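Protease 2A (Rhinovirus C, PDB 5X45) probably cleaves the viral polyprotein as a cysteine protease of chymotrypsin-like fold that also carries a bound zinc ion. Local coordinates at residues Phe8-Asp13 / Pro45-Ile50; Ala35-Asp40 / Thr132-Tyr137; Pro51-Thr56 / Cys113-Ile118; Cys55-Tyr60 / Pro70-Ser75. One frame throughout, in Å; residues are numbered along the deposited sequence.

Interaction 1 of 4, residues Phe8-Asp13 / Pro45-Ile50; sequences FVHTRD and PGPDVI
H10 lays the face of its imidazole over the backbone of G46. G46 CA sits 3.4 Å from the centroid of the H10 ring, only 4° off the ring normal. This is a CH-pi contact at the middle of the face. The ring gets there because CG is anti to the backbone N (chi1 -173°). H10 NE2 is hydrogen-bonded to V44 O, outside the two segments, which helps fix the turn of the ring. D48 OD2 takes the backbone N-H of H10 at 2.8 Å in an almost straight bond of 176°, on the anti side of the carboxylate. D48 N returns a bond of 3.0 Å to H10 O, so D48 clasps both backbone polar atoms of H10. A third bond runs from G46 N to T11 O, 2.7 Å, with the donor above the carbonyl plane. V9 CG1 lies 4.3 Å from I50 CD1, and T11 CG2 lies 3.9 Å from I50 CD1. The D48 methylene sits beside V9. The contact thus pins the loop between strands 37-41 and 57-62 to strand 9-10 and the residues that follow it. Strand 14-18 flanks it through Y16, and strand 116-124 meets V9 and D48 through V117.

Interaction 2 of 4, residues Ala35-Asp40 / Thr132-Tyr137; sequences ADLQVD and TDLRPY
The Y137 ring carries L37 on one face. L37 CD2 stands 4.0 Å from the centroid of the Y137 ring and 28° off its normal, a CH-pi contact shifted toward the CG end, where L37 CD2 and Y137 CG are 3.6 Å apart. A35 CB meets the hydroxyl end obliquely, 3.6 Å from Y137 CZ. The carbonyl of D133 lies in plane at the ring edge. The leucine reaches over the ring because its CG is anti to the backbone N (chi1 -178°). Its other methyl, L37 CD1, turns to L134 and lies 3.9 Å from L134 CD2. T132 CG2 rests against the carbonyl oxygen of A35. In the chymotrypsin-like fold this is an interface between the two halves. Strand 37-41 belongs to the four-stranded sheet. Strand 129-133 is the last barrel strand in chain order, between 95-98 and 116-124 in the six-stranded barrel. A G1 beta bulge at D36 and L37, formed against strand 28-32, lies where the first segment enters its strand. M120 of strand 116-124 touches both L37 and L134. The second segment leaves its strand through an Asx turn. D133 OD1 accepts the backbone N-H of R135 at 3.0 Å and also R135 NE at 2.8 Å. R135 NH2 binds D133 OD2 in a salt bridge, so the guanidinium grips the carboxylate side-on.

Interaction 3 of 4, residues Pro51-Thr56 / Cys113-Ile118; sequences PCCDCT and CKHGVI. With ZN (zinc ion), chain E.
C53, C55, C113 and H115 bind the zinc ion, two ligands from each segment. C53 SG is 1.9 Å from the zinc ion. C55 SG is 2.6 Å from the zinc ion. C113 SG is 2.5 Å from the zinc ion. H115 ND1 completes the site at 2.5 Å from the zinc ion. The spread of these lengths is probably coordinate uncertainty and ranks no ligand as stronger. The four ligands stand roughly at the corners of a tetrahedron. C53 SG and C55 SG both approach the H115 ring at its edge, near the ring plane, as ligands sharing the metal with ND1 would. C53 and C113 reach the zinc with their sulfur placed between the backbone N and the carbonyl carbon (chi1 70° and 68°). A site of three cysteines and one histidine is a feature of enterovirus 2A proteases, where the zinc is regarded as structural. Here it ties the loop ahead of strand 57-62 to the turn between strands 110-113 and 116-124. That turn is closed by a backbone bond of 2.9 Å from C113 N to G116 O. A weak bond from H115 N to C113 SG adds to it. Behind the ligands P51 wedges in. P51 CB lies 3.6 Å from H115 CB, and P51 CG lies 3.6 Å from I118 CG2. P51 and I118 cross at about a right angle. I118 CD1 lies 3.8 Å from C55 O. R135 NH1 donates to that same oxygen, a second-shell hold on C55. V117 is paired by a backbone bond with V49.

Interaction 4 of 4, residues Cys55-Tyr60 / Pro70-Ser75; sequences CTAGCY and PVECVS
P70 stands across from C59 as a non-hydrogen-bonded pair, their CA atoms 4.2 Å apart. V71 comes next and forms a hydrogen-bonded pair with G58. V71 N donates to G58 O at 2.7 Å, and G58 N donates to V71 O at 2.9 Å, the latter nearly straight at 167°. The V71 side chain turns to the face opposite that of A57, C59, P70 and E72, with V71 CG1 3.7 Å from Y60 CD1. Y60 has its CG between the backbone N and the carbonyl carbon (chi1 76°), which brings the ring up to V71, crossing it at about a right angle. Y60 OH is hydrogen-bonded to H101 O, and its ring stacks edge-to-face with F131. The two segments are the arms of the hairpin formed by strands 57-62 and 67-76, which begins the six-stranded antiparallel barrel. The axes of strand segments 57-60 and 70-75 make 134°, well short of antiparallel, consistent with a twisted hairpin. E72 and A57 form a non-hydrogen-bonded pair. C73 N then donates to T56 O at 2.8 Å, while its side chain packs on L96. T56 CB lies against the C73 carbonyl, 3.3 Å from C73 O.

Interaction 2 bridges the four-stranded sheet and the six-stranded barrel. Interaction 1 lies at the edge strand of that sheet, beside barrel strand 116-124, while interactions 3 and 4 lie on the barrel side. Along the chain, interactions 1 and 2 cross, their segments alternating. Interaction 1 closes before interactions 3 and 4 open, and both of these fall within the chain span that interaction 2 bridges. Interactions 3 and 4 are closest, centres about 9 Å apart, and share C55 and T56. Interactions 1 and 4 do not touch; their centres are about 20 Å apart. V9 packs on L134 and V117, so interaction 1 leans on interactions 2 and 3. The zinc loop is thus connected to both halves of the protease.

Interaction 1 of 4, residues Phe8-Asp13 / Pro45-Ile50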
loop_
_atom_site.group_PDB
_atom_site.type_symbol
_atom_site.label_atom_id
_atom_site.label_comp_id
_atom_site.label_asym_id
_atom_site.label_seq_id
_atom_site.Cartn_x
_atom_site.Cartn_y
_atom_site.Cartn_z
ATOM N N PHE A 8 1.025 7.812 -1.527
ATOM C CA PHE A 8 1.980 7.157 -2.404
ATOM C C PHE A 8 3.279 7.028 -1.629
ATOM O O PHE A 8 3.438 7.659 -0.592
ATOM C CB PHE A 8 2.193 7.946 -3.711
ATOM C CG PHE A 8 2.652 9.370 -3.500
ATOM C CD1 PHE A 8 4.000 9.665 -3.316
ATOM C CD2 PHE A 8 1.735 10.421 -3.492
ATOM C CE1 PHE A 8 4.423 10.986 -3.110
ATOM C CE2 PHE A 8 2.153 11.748 -3.296
ATOM C CZ PHE A 8 3.488 12.027 -3.100
ATOM N N VAL A 9 4.204 6.224 -2.139
ATOM C CA VAL A 9 5.510 6.082 -1.517
ATOM C C VAL A 9 6.594 6.588 -2.450
ATOM O O VAL A 9 6.694 6.145 -3.587
ATOM C CB VAL A 9 5.791 4.622 -1.135
ATOM C CG1 VAL A 9 7.133 4.501 -0.441
ATOM C CG2 VAL A 9 4.663 4.085 -0.263
ATOM N N HIS A 10 7.413 7.510 -1.959
ATOM C CA HIS A 10 8.421 8.157 -2.788
ATOM C C HIS A 10 9.819 7.951 -2.211
ATOM O O HIS A 10 10.232 8.648 -1.286
ATOM C CB HIS A 10 8.099 9.647 -2.915
ATOM C CG HIS A 10 8.980 10.377 -3.881
ATOM N ND1 HIS A 10 8.948 11.751 -4.014
ATOM C CD2 HIS A 10 9.902 9.932 -4.758
ATOM C CE1 HIS A 10 9.823 12.119 -4.934
ATOM N NE2 HIS A 10 10.415 11.039 -5.403
ATOM N N THR A 11 10.549 6.990 -2.764
ATOM C CA THR A 11 11.894 6.686 -2.281
ATOM C C THR A 11 12.933 7.509 -3.030
ATOM O O THR A 11 12.569 8.385 -3.821
ATOM C CB THR A 11 12.219 5.190 -2.433
ATOM O OG1 THR A 11 12.274 4.852 -3.825
ATOM C CG2 THR A 11 11.168 4.334 -1.725
ATOM N N ARG A 12 14.216 7.212 -2.803
ATOM C CA ARG A 12 15.301 7.954 -3.455
ATOM C C ARG A 12 15.216 7.875 -4.975
ATOM O O ARG A 12 15.561 8.824 -5.689
ATOM C CB ARG A 12 16.674 7.431 -3.040
ATOM C CG ARG A 12 17.794 8.369 -3.480
ATOM C CD ARG A 12 19.107 7.647 -3.775
ATOM N NE ARG A 12 20.045 7.616 -2.655
ATOM C CZ ARG A 12 20.904 6.623 -2.428
ATOM N NH1 ARG A 12 21.720 6.674 -1.384
ATOM N NH2 ARG A 12 20.949 5.580 -3.252
ATOM N N ASP A 13 14.774 6.727 -5.465
ATOM C CA ASP A 13 14.800 6.470 -6.896
ATOM C C ASP A 13 13.450 6.086 -7.515
ATOM O O ASP A 13 13.331 6.030 -8.737
ATOM C CB ASP A 13 15.867 5.409 -7.201
ATOM C CG ASP A 13 15.759 4.185 -6.305
ATOM O OD1 ASP A 13 14.686 3.963 -5.702
ATOM O OD2 ASP A 13 16.765 3.448 -6.203
ATOM N N PRO A 45 14.718 12.613 -5.947
ATOM C CA PRO A 45 14.753 11.749 -4.757
ATOM C C PRO A 45 13.615 12.010 -3.758
ATOM O O PRO A 45 13.231 13.158 -3.535
ATOM C CB PRO A 45 16.111 12.085 -4.126
ATOM C CG PRO A 45 16.945 12.583 -5.264
ATOM C CD PRO A 45 15.983 13.345 -6.131
ATOM N N GLY A 46 13.075 10.940 -3.181
ATOM C CA GLY A 46 12.032 11.059 -2.180
ATOM C C GLY A 46 12.532 10.719 -0.791
ATOM O O GLY A 46 13.602 10.124 -0.635
ATOM N N PRO A 47 11.746 11.083 0.232
ATOM C CA PRO A 47 12.117 10.918 1.641
ATOM C C PRO A 47 11.847 9.528 2.217
ATOM O O PRO A 47 12.388 9.218 3.275
ATOM C CB PRO A 47 11.247 11.958 2.342
ATOM C CG PRO A 47 10.026 12.036 1.490
ATOM C CD PRO A 47 10.499 11.856 0.076
ATOM N N ASP A 48 11.015 8.722 1.563
ATOM C CA ASP A 48 10.593 7.435 2.135
ATOM C C ASP A 48 11.616 6.314 1.952
ATOM O O ASP A 48 12.383 6.299 0.984
ATOM C CB ASP A 48 9.253 6.991 1.537
ATOM C CG ASP A 48 8.158 8.026 1.721
ATOM O OD1 ASP A 48 8.143 8.689 2.792
ATOM O OD2 ASP A 48 7.313 8.165 0.800
ATOM N N VAL A 49 11.578 5.349 2.869
ATOM C CA VAL A 49 12.494 4.211 2.850
ATOM C C VAL A 49 11.737 2.902 3.058
ATOM O O VAL A 49 11.013 2.740 4.042
ATOM C CB VAL A 49 13.575 4.345 3.939
ATOM C CG1 VAL A 49 14.398 3.066 4.044
ATOM C CG2 VAL A 49 14.468 5.547 3.653
ATOM N N ILE A 50 11.893 1.970 2.124
ATOM C CA ILE A 50 11.304 0.647 2.278
ATOM C C ILE A 50 12.337 -0.307 2.878
ATOM O O ILE A 50 13.331 -0.628 2.237
ATOM C CB ILE A 50 10.775 0.118 0.934
ATOM C CG1 ILE A 50 9.778 1.123 0.350
ATOM C CG2 ILE A 50 10.140 -1.264 1.096
ATOM C CD1 ILE A 50 9.414 0.861 -1.085
#

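Interaction 2 of 4, residues Ala35-Asp40 / Thr132-Tyr137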
loop_
_atom_site.group_PDB
_atom_site.type_symbol
_atom_site.label_atom_id
_atom_site.label_comp_id
_atom_site.label_asym_id
_atom_site.label_seq_id
_atom_site.Cartn_x
_atom_site.Cartn_y
_atom_site.Cartn_z
ATOM N N ALA A 35 -1.164 -7.159 -7.433
ATOM C CA ALA A 35 -0.804 -6.474 -6.203
ATOM C C ALA A 35 -1.350 -5.048 -6.201
ATOM O O ALA A 35 -1.047 -4.270 -5.290
ATOM C CB ALA A 35 0.707 -6.464 -6.028
ATOM N N ASP A 36 -2.134 -4.714 -7.233
ATOM C CA ASP A 36 -2.666 -3.362 -7.434
ATOM C C ASP A 36 -1.549 -2.325 -7.272
ATOM O O ASP A 36 -1.706 -1.303 -6.591
ATOM C CB ASP A 36 -3.819 -3.082 -6.462
ATOM C CG ASP A 36 -4.552 -1.791 -6.784
ATOM O OD1 ASP A 36 -4.484 -1.359 -7.954
ATOM O OD2 ASP A 36 -5.182 -1.205 -5.872
ATOM N N LEU A 37 -0.424 -2.584 -7.926
ATOM C CA LEU A 37 0.789 -1.810 -7.686
ATOM C C LEU A 37 1.445 -1.354 -8.966
ATOM O O LEU A 37 1.633 -2.140 -9.896
ATOM C CB LEU A 37 1.795 -2.635 -6.888
ATOM C CG LEU A 37 3.096 -1.925 -6.529
ATOM C CD1 LEU A 37 2.852 -0.811 -5.501
ATOM C CD2 LEU A 37 4.116 -2.925 -6.020
ATOM N N GLN A 38 1.800 -0.079 -9.008
ATOM C CA GLN A 38 2.590 0.453 -10.106
ATOM C C GLN A 38 3.820 1.134 -9.544
ATOM O O GLN A 38 3.726 1.869 -8.565
ATOM C CB GLN A 38 1.786 1.436 -10.952
ATOM C CG GLN A 38 2.662 2.184 -11.953
ATOM C CD GLN A 38 1.881 2.962 -12.994
ATOM O OE1 GLN A 38 0.752 2.609 -13.349
ATOM N NE2 GLN A 38 2.469 4.055 -13.465
ATOM N N VAL A 39 4.982 0.857 -10.122
ATOM C CA VAL A 39 6.187 1.528 -9.666
ATOM C C VAL A 39 6.835 2.290 -10.815
ATOM O O VAL A 39 7.057 1.737 -11.895
ATOM C CB VAL A 39 7.210 0.556 -9.074
ATOM C CG1 VAL A 39 8.362 1.345 -8.448
ATOM C CG2 VAL A 39 6.551 -0.334 -8.041
ATOM N N ASP A 40 7.136 3.564 -10.570
ATOM C CA ASP A 40 7.775 4.415 -11.564
ATOM C C ASP A 40 9.136 4.860 -11.067
ATOM O O ASP A 40 9.321 5.105 -9.881
ATOM C CB ASP A 40 6.903 5.635 -11.891
ATOM C CG ASP A 40 5.636 5.266 -12.667
ATOM O OD1 ASP A 40 5.167 4.116 -12.549
ATOM O OD2 ASP A 40 5.114 6.124 -13.412
ATOM N N THR A 132 -0.955 -3.892 0.727
ATOM C CA THR A 132 0.051 -4.590 -0.058
ATOM C C THR A 132 1.397 -4.378 0.616
ATOM O O THR A 132 1.771 -3.259 0.952
ATOM C CB THR A 132 0.142 -4.136 -1.529
ATOM O OG1 THR A 132 0.685 -2.816 -1.602
ATOM C CG2 THR A 132 -1.191 -4.147 -2.156
ATOM N N ASP A 133 2.097 -5.477 0.833
ATOM C CA ASP A 133 3.435 -5.449 1.365
ATOM C C ASP A 133 4.362 -5.017 0.229
ATOM O O ASP A 133 4.426 -5.676 -0.810
ATOM C CB ASP A 133 3.807 -6.834 1.915
ATOM C CG ASP A 133 5.126 -6.842 2.688
ATOM O OD1 ASP A 133 5.949 -5.906 2.533
ATOM O OD2 ASP A 133 5.329 -7.801 3.468
ATOM N N LEU A 134 5.070 -3.908 0.425
ATOM C CA LEU A 134 5.912 -3.338 -0.622
ATOM C C LEU A 134 7.280 -4.006 -0.675
ATOM O O LEU A 134 7.986 -3.904 -1.679
ATOM C CB LEU A 134 6.095 -1.836 -0.407
ATOM C CG LEU A 134 4.805 -1.034 -0.485
ATOM C CD1 LEU A 134 5.099 0.408 -0.133
ATOM C CD2 LEU A 134 4.143 -1.159 -1.846
ATOM N N ARG A 135 7.658 -4.674 0.410
ATOM C CA ARG A 135 8.986 -5.279 0.515
ATOM C C ARG A 135 9.311 -6.302 -0.591
ATOM O O ARG A 135 10.418 -6.270 -1.140
ATOM C CB ARG A 135 9.169 -5.900 1.904
ATOM C CG ARG A 135 9.260 -4.845 3.002
ATOM C CD ARG A 135 9.183 -5.453 4.389
ATOM N NE ARG A 135 7.861 -6.018 4.637
ATOM C CZ ARG A 135 7.403 -6.363 5.833
ATOM N NH1 ARG A 135 8.155 -6.177 6.912
ATOM N NH2 ARG A 135 6.181 -6.872 5.954
ATOM N N PRO A 136 8.359 -7.193 -0.939
ATOM C CA PRO A 136 8.639 -8.077 -2.082
ATOM C C PRO A 136 8.972 -7.333 -3.379
ATOM O O PRO A 136 9.723 -7.864 -4.197
ATOM C CB PRO A 136 7.328 -8.850 -2.259
ATOM C CG PRO A 136 6.701 -8.844 -0.917
ATOM C CD PRO A 136 7.068 -7.525 -0.300
ATOM N N TYR A 137 8.422 -6.136 -3.567
ATOM C CA TYR A 137 8.564 -5.426 -4.837
ATOM C C TYR A 137 9.625 -4.325 -4.864
ATOM O O TYR A 137 9.790 -3.676 -5.892
ATOM C CB TYR A 137 7.215 -4.824 -5.240
ATOM C CG TYR A 137 6.079 -5.821 -5.211
ATOM C CD1 TYR A 137 5.381 -6.072 -4.034
ATOM C CD2 TYR A 137 5.704 -6.518 -6.353
ATOM C CE1 TYR A 137 4.343 -6.989 -3.992
ATOM C CE2 TYR A 137 4.664 -7.431 -6.321
ATOM C CZ TYR A 137 3.986 -7.666 -5.136
ATOM O OH TYR A 137 2.947 -8.579 -5.092
#

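Interaction 3 of 4, residues Pro51-Thr56 / Cys113-Ile118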
loop_
_atom_site.group_PDB
_atom_site.type_symbol
_atom_site.label_atom_id
_atom_site.label_comp_id
_atom_site.label_asym_id
_atom_site.label_seq_id
_atom_site.Cartn_x
_atom_site.Cartn_y
_atom_site.Cartn_z
ATOM N N PRO A 51 12.100 -0.707 4.109
ATOM C CA PRO A 51 13.032 -1.512 4.877
ATOM C C PRO A 51 13.035 -2.942 4.449
ATOM O O PRO A 51 12.118 -3.394 3.844
ATOM C CB PRO A 51 12.498 -1.400 6.295
ATOM C CG PRO A 51 11.105 -0.946 6.171
ATOM C CD PRO A 51 10.862 -0.418 4.830
ATOM N N CYS A 52 14.080 -3.656 4.778
ATOM C CA CYS A 52 14.133 -5.065 4.501
ATOM C C CYS A 52 13.943 -5.782 5.786
ATOM O O CYS A 52 14.488 -6.816 5.989
ATOM C CB CYS A 52 15.466 -5.430 3.884
ATOM S SG CYS A 52 15.590 -4.853 2.190
ATOM N N CYS A 53 13.160 -5.204 6.663
ATOM C CA CYS A 53 12.856 -5.833 7.908
ATOM C C CYS A 53 11.786 -6.896 7.725
ATOM O O CYS A 53 11.372 -7.226 6.627
ATOM C CB CYS A 53 12.514 -4.793 9.003
ATOM S SG CYS A 53 10.992 -3.808 8.973
ATOM N N ASP A 54 11.385 -7.432 8.848
ATOM C CA ASP A 54 10.399 -8.504 8.976
ATOM C C ASP A 54 9.121 -8.060 9.702
ATOM O O ASP A 54 8.193 -8.856 9.875
ATOM C CB ASP A 54 11.034 -9.703 9.695
ATOM C CG ASP A 54 11.498 -9.365 11.111
ATOM O OD1 ASP A 54 12.055 -8.261 11.320
ATOM O OD2 ASP A 54 11.344 -10.225 12.007
ATOM N N CYS A 55 9.083 -6.799 10.132
ATOM C CA CYS A 55 7.961 -6.269 10.917
ATOM C C CYS A 55 6.580 -6.472 10.285
ATOM O O CYS A 55 6.427 -6.468 9.060
ATOM C CB CYS A 55 8.165 -4.779 11.186
ATOM S SG CYS A 55 9.544 -4.417 12.279
ATOM N N THR A 56 5.583 -6.667 11.144
ATOM C CA THR A 56 4.191 -6.788 10.721
ATOM C C THR A 56 3.299 -5.838 11.520
ATOM O O THR A 56 2.097 -5.749 11.280
ATOM C CB THR A 56 3.668 -8.234 10.892
ATOM O OG1 THR A 56 4.002 -8.714 12.203
ATOM C CG2 THR A 56 4.271 -9.159 9.834
ATOM N N CYS A 113 6.489 0.863 9.772
ATOM C CA CYS A 113 7.105 0.343 10.981
ATOM C C CYS A 113 8.189 1.327 11.426
ATOM O O CYS A 113 8.326 2.406 10.857
ATOM C CB CYS A 113 7.680 -1.045 10.732
ATOM S SG CYS A 113 9.097 -1.036 9.621
ATOM N N LYS A 114 8.973 0.953 12.425
ATOM C CA LYS A 114 10.019 1.832 12.913
ATOM C C LYS A 114 11.041 2.150 11.812
ATOM O O LYS A 114 11.554 3.261 11.734
ATOM C CB LYS A 114 10.704 1.196 14.122
ATOM C CG LYS A 114 12.049 1.799 14.462
ATOM C CD LYS A 114 12.933 0.800 15.196
ATOM C CE LYS A 114 14.325 1.366 15.376
ATOM N NZ LYS A 114 14.269 2.721 15.999
ATOM N N HIS A 115 11.316 1.175 10.951
ATOM C CA HIS A 115 12.373 1.303 9.948
ATOM C C HIS A 115 11.953 1.982 8.632
ATOM O O HIS A 115 12.806 2.387 7.844
ATOM C CB HIS A 115 12.955 -0.078 9.661
ATOM C CG HIS A 115 13.465 -0.766 10.886
ATOM N ND1 HIS A 115 12.890 -1.912 11.395
ATOM C CD2 HIS A 115 14.486 -0.456 11.719
ATOM C CE1 HIS A 115 13.542 -2.283 12.481
ATOM N NE2 HIS A 115 14.514 -1.417 12.701
ATOM N N GLY A 116 10.653 2.123 8.400
ATOM C CA GLY A 116 10.185 2.808 7.210
ATOM C C GLY A 116 8.821 2.360 6.731
ATOM O O GLY A 116 8.034 1.793 7.485
ATOM N N VAL A 117 8.535 2.643 5.470
ATOM C CA VAL A 117 7.260 2.290 4.874
ATOM C C VAL A 117 7.290 0.852 4.353
ATOM O O VAL A 117 8.150 0.500 3.548
ATOM C CB VAL A 117 6.907 3.239 3.723
ATOM C CG1 VAL A 117 5.471 2.993 3.262
ATOM C CG2 VAL A 117 7.081 4.689 4.168
ATOM N N ILE A 118 6.357 0.022 4.801
ATOM C CA ILE A 118 6.352 -1.367 4.366
ATOM C C ILE A 118 5.103 -1.712 3.557
ATOM O O ILE A 118 5.026 -2.794 2.982
ATOM C CB ILE A 118 6.436 -2.353 5.564
ATOM C CG1 ILE A 118 5.240 -2.169 6.496
ATOM C CG2 ILE A 118 7.746 -2.193 6.315
ATOM C CD1 ILE A 118 5.217 -3.142 7.646
HETATM ZN ZN ZN E . 10.701 -2.753 10.578
#

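Interaction 4 of 4, residues Cys55-Tyr60 / Pro70-Ser75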
loop_
_atom_site.group_PDB
_atom_site.type_symbol
_atom_site.label_atom_id
_atom_site.label_comp_id
_atom_site.label_asym_id
_atom_site.label_seq_id
_atom_site.Cartn_x
_atom_site.Cartn_y
_atom_site.Cartn_z
ATOM N N CYS A 55 9.083 -6.799 10.132
ATOM C CA CYS A 55 7.961 -6.269 10.917
ATOM C C CYS A 55 6.580 -6.472 10.285
ATOM O O CYS A 55 6.427 -6.468 9.060
ATOM C CB CYS A 55 8.165 -4.779 11.186
ATOM S SG CYS A 55 9.544 -4.417 12.279
ATOM N N THR A 56 5.583 -6.667 11.144
ATOM C CA THR A 56 4.191 -6.788 10.721
ATOM C C THR A 56 3.299 -5.838 11.520
ATOM O O THR A 56 2.097 -5.749 11.280
ATOM C CB THR A 56 3.668 -8.234 10.892
ATOM O OG1 THR A 56 4.002 -8.714 12.203
ATOM C CG2 THR A 56 4.271 -9.159 9.834
ATOM N N ALA A 57 3.893 -5.155 12.494
ATOM C CA ALA A 57 3.169 -4.189 13.314
ATOM C C ALA A 57 3.714 -2.776 13.121
ATOM O O ALA A 57 4.923 -2.574 12.985
ATOM C CB ALA A 57 3.233 -4.585 14.788
ATOM N N GLY A 58 2.816 -1.798 13.134
ATOM C CA GLY A 58 3.208 -0.414 12.984
ATOM C C GLY A 58 2.024 0.524 13.048
ATOM O O GLY A 58 1.099 0.338 13.840
ATOM N N CYS A 59 2.054 1.546 12.208
ATOM C CA CYS A 59 0.991 2.531 12.179
ATOM C C CYS A 59 0.646 2.895 10.748
ATOM O O CYS A 59 1.485 2.782 9.854
ATOM C CB CYS A 59 1.395 3.776 12.958
ATOM S SG CYS A 59 2.974 4.432 12.426
ATOM N N TYR A 60 -0.593 3.304 10.513
ATOM C CA TYR A 60 -0.979 3.651 9.159
ATOM C C TYR A 60 -1.862 4.893 9.095
ATOM O O TYR A 60 -2.564 5.229 10.047
ATOM C CB TYR A 60 -1.678 2.466 8.482
ATOM C CG TYR A 60 -3.105 2.232 8.914
ATOM C CD1 TYR A 60 -3.396 1.523 10.071
ATOM C CD2 TYR A 60 -4.173 2.722 8.155
ATOM C CE1 TYR A 60 -4.709 1.300 10.458
ATOM C CE2 TYR A 60 -5.484 2.505 8.535
ATOM C CZ TYR A 60 -5.748 1.794 9.686
ATOM O OH TYR A 60 -7.052 1.576 10.069
ATOM N N PRO A 70 -2.315 3.028 15.252
ATOM C CA PRO A 70 -1.475 1.846 15.470
ATOM C C PRO A 70 -2.154 0.645 14.844
ATOM O O PRO A 70 -3.379 0.672 14.727
ATOM C CB PRO A 70 -1.416 1.722 16.994
ATOM C CG PRO A 70 -1.698 3.108 17.488
ATOM C CD PRO A 70 -2.705 3.669 16.517
ATOM N N VAL A 71 -1.400 -0.365 14.421
ATOM C CA VAL A 71 -2.015 -1.543 13.805
ATOM C C VAL A 71 -1.081 -2.744 13.904
ATOM O O VAL A 71 0.142 -2.589 13.851
ATOM C CB VAL A 71 -2.388 -1.258 12.317
ATOM C CG1 VAL A 71 -1.141 -1.072 11.466
ATOM C CG2 VAL A 71 -3.278 -2.348 11.750
ATOM N N GLU A 72 -1.656 -3.930 14.101
ATOM C CA GLU A 72 -0.892 -5.183 14.105
ATOM C C GLU A 72 -1.370 -6.067 12.955
ATOM O O GLU A 72 -2.560 -6.356 12.860
ATOM C CB GLU A 72 -1.057 -5.917 15.437
ATOM C CG GLU A 72 -0.743 -5.061 16.653
ATOM C CD GLU A 72 -1.945 -4.222 17.086
ATOM O OE1 GLU A 72 -3.033 -4.391 16.494
ATOM O OE2 GLU A 72 -1.802 -3.378 17.997
ATOM N N CYS A 73 -0.476 -6.500 12.073
ATOM C CA CYS A 73 -0.947 -7.271 10.919
ATOM C C CYS A 73 -0.494 -8.723 10.873
ATOM O O CYS A 73 0.501 -9.107 11.477
ATOM C CB CYS A 73 -0.508 -6.597 9.620
ATOM S SG CYS A 73 -1.087 -4.927 9.462
ATOM N N VAL A 74 -1.247 -9.511 10.120
ATOM C CA VAL A 74 -0.878 -10.869 9.770
ATOM C C VAL A 74 -0.664 -10.957 8.254
ATOM O O VAL A 74 -1.384 -10.316 7.488
ATOM C CB VAL A 74 -1.948 -11.878 10.191
ATOM C CG1 VAL A 74 -1.386 -13.276 10.063
ATOM C CG2 VAL A 74 -2.343 -11.643 11.624
ATOM N N SER A 75 0.347 -11.713 7.832
ATOM C CA SER A 75 0.586 -11.973 6.412
ATOM C C SER A 75 -0.337 -13.017 5.777
ATOM O O SER A 75 -0.629 -14.058 6.366
ATOM C CB SER A 75 2.030 -12.427 6.199
ATOM O OG SER A 75 2.939 -11.372 6.440
#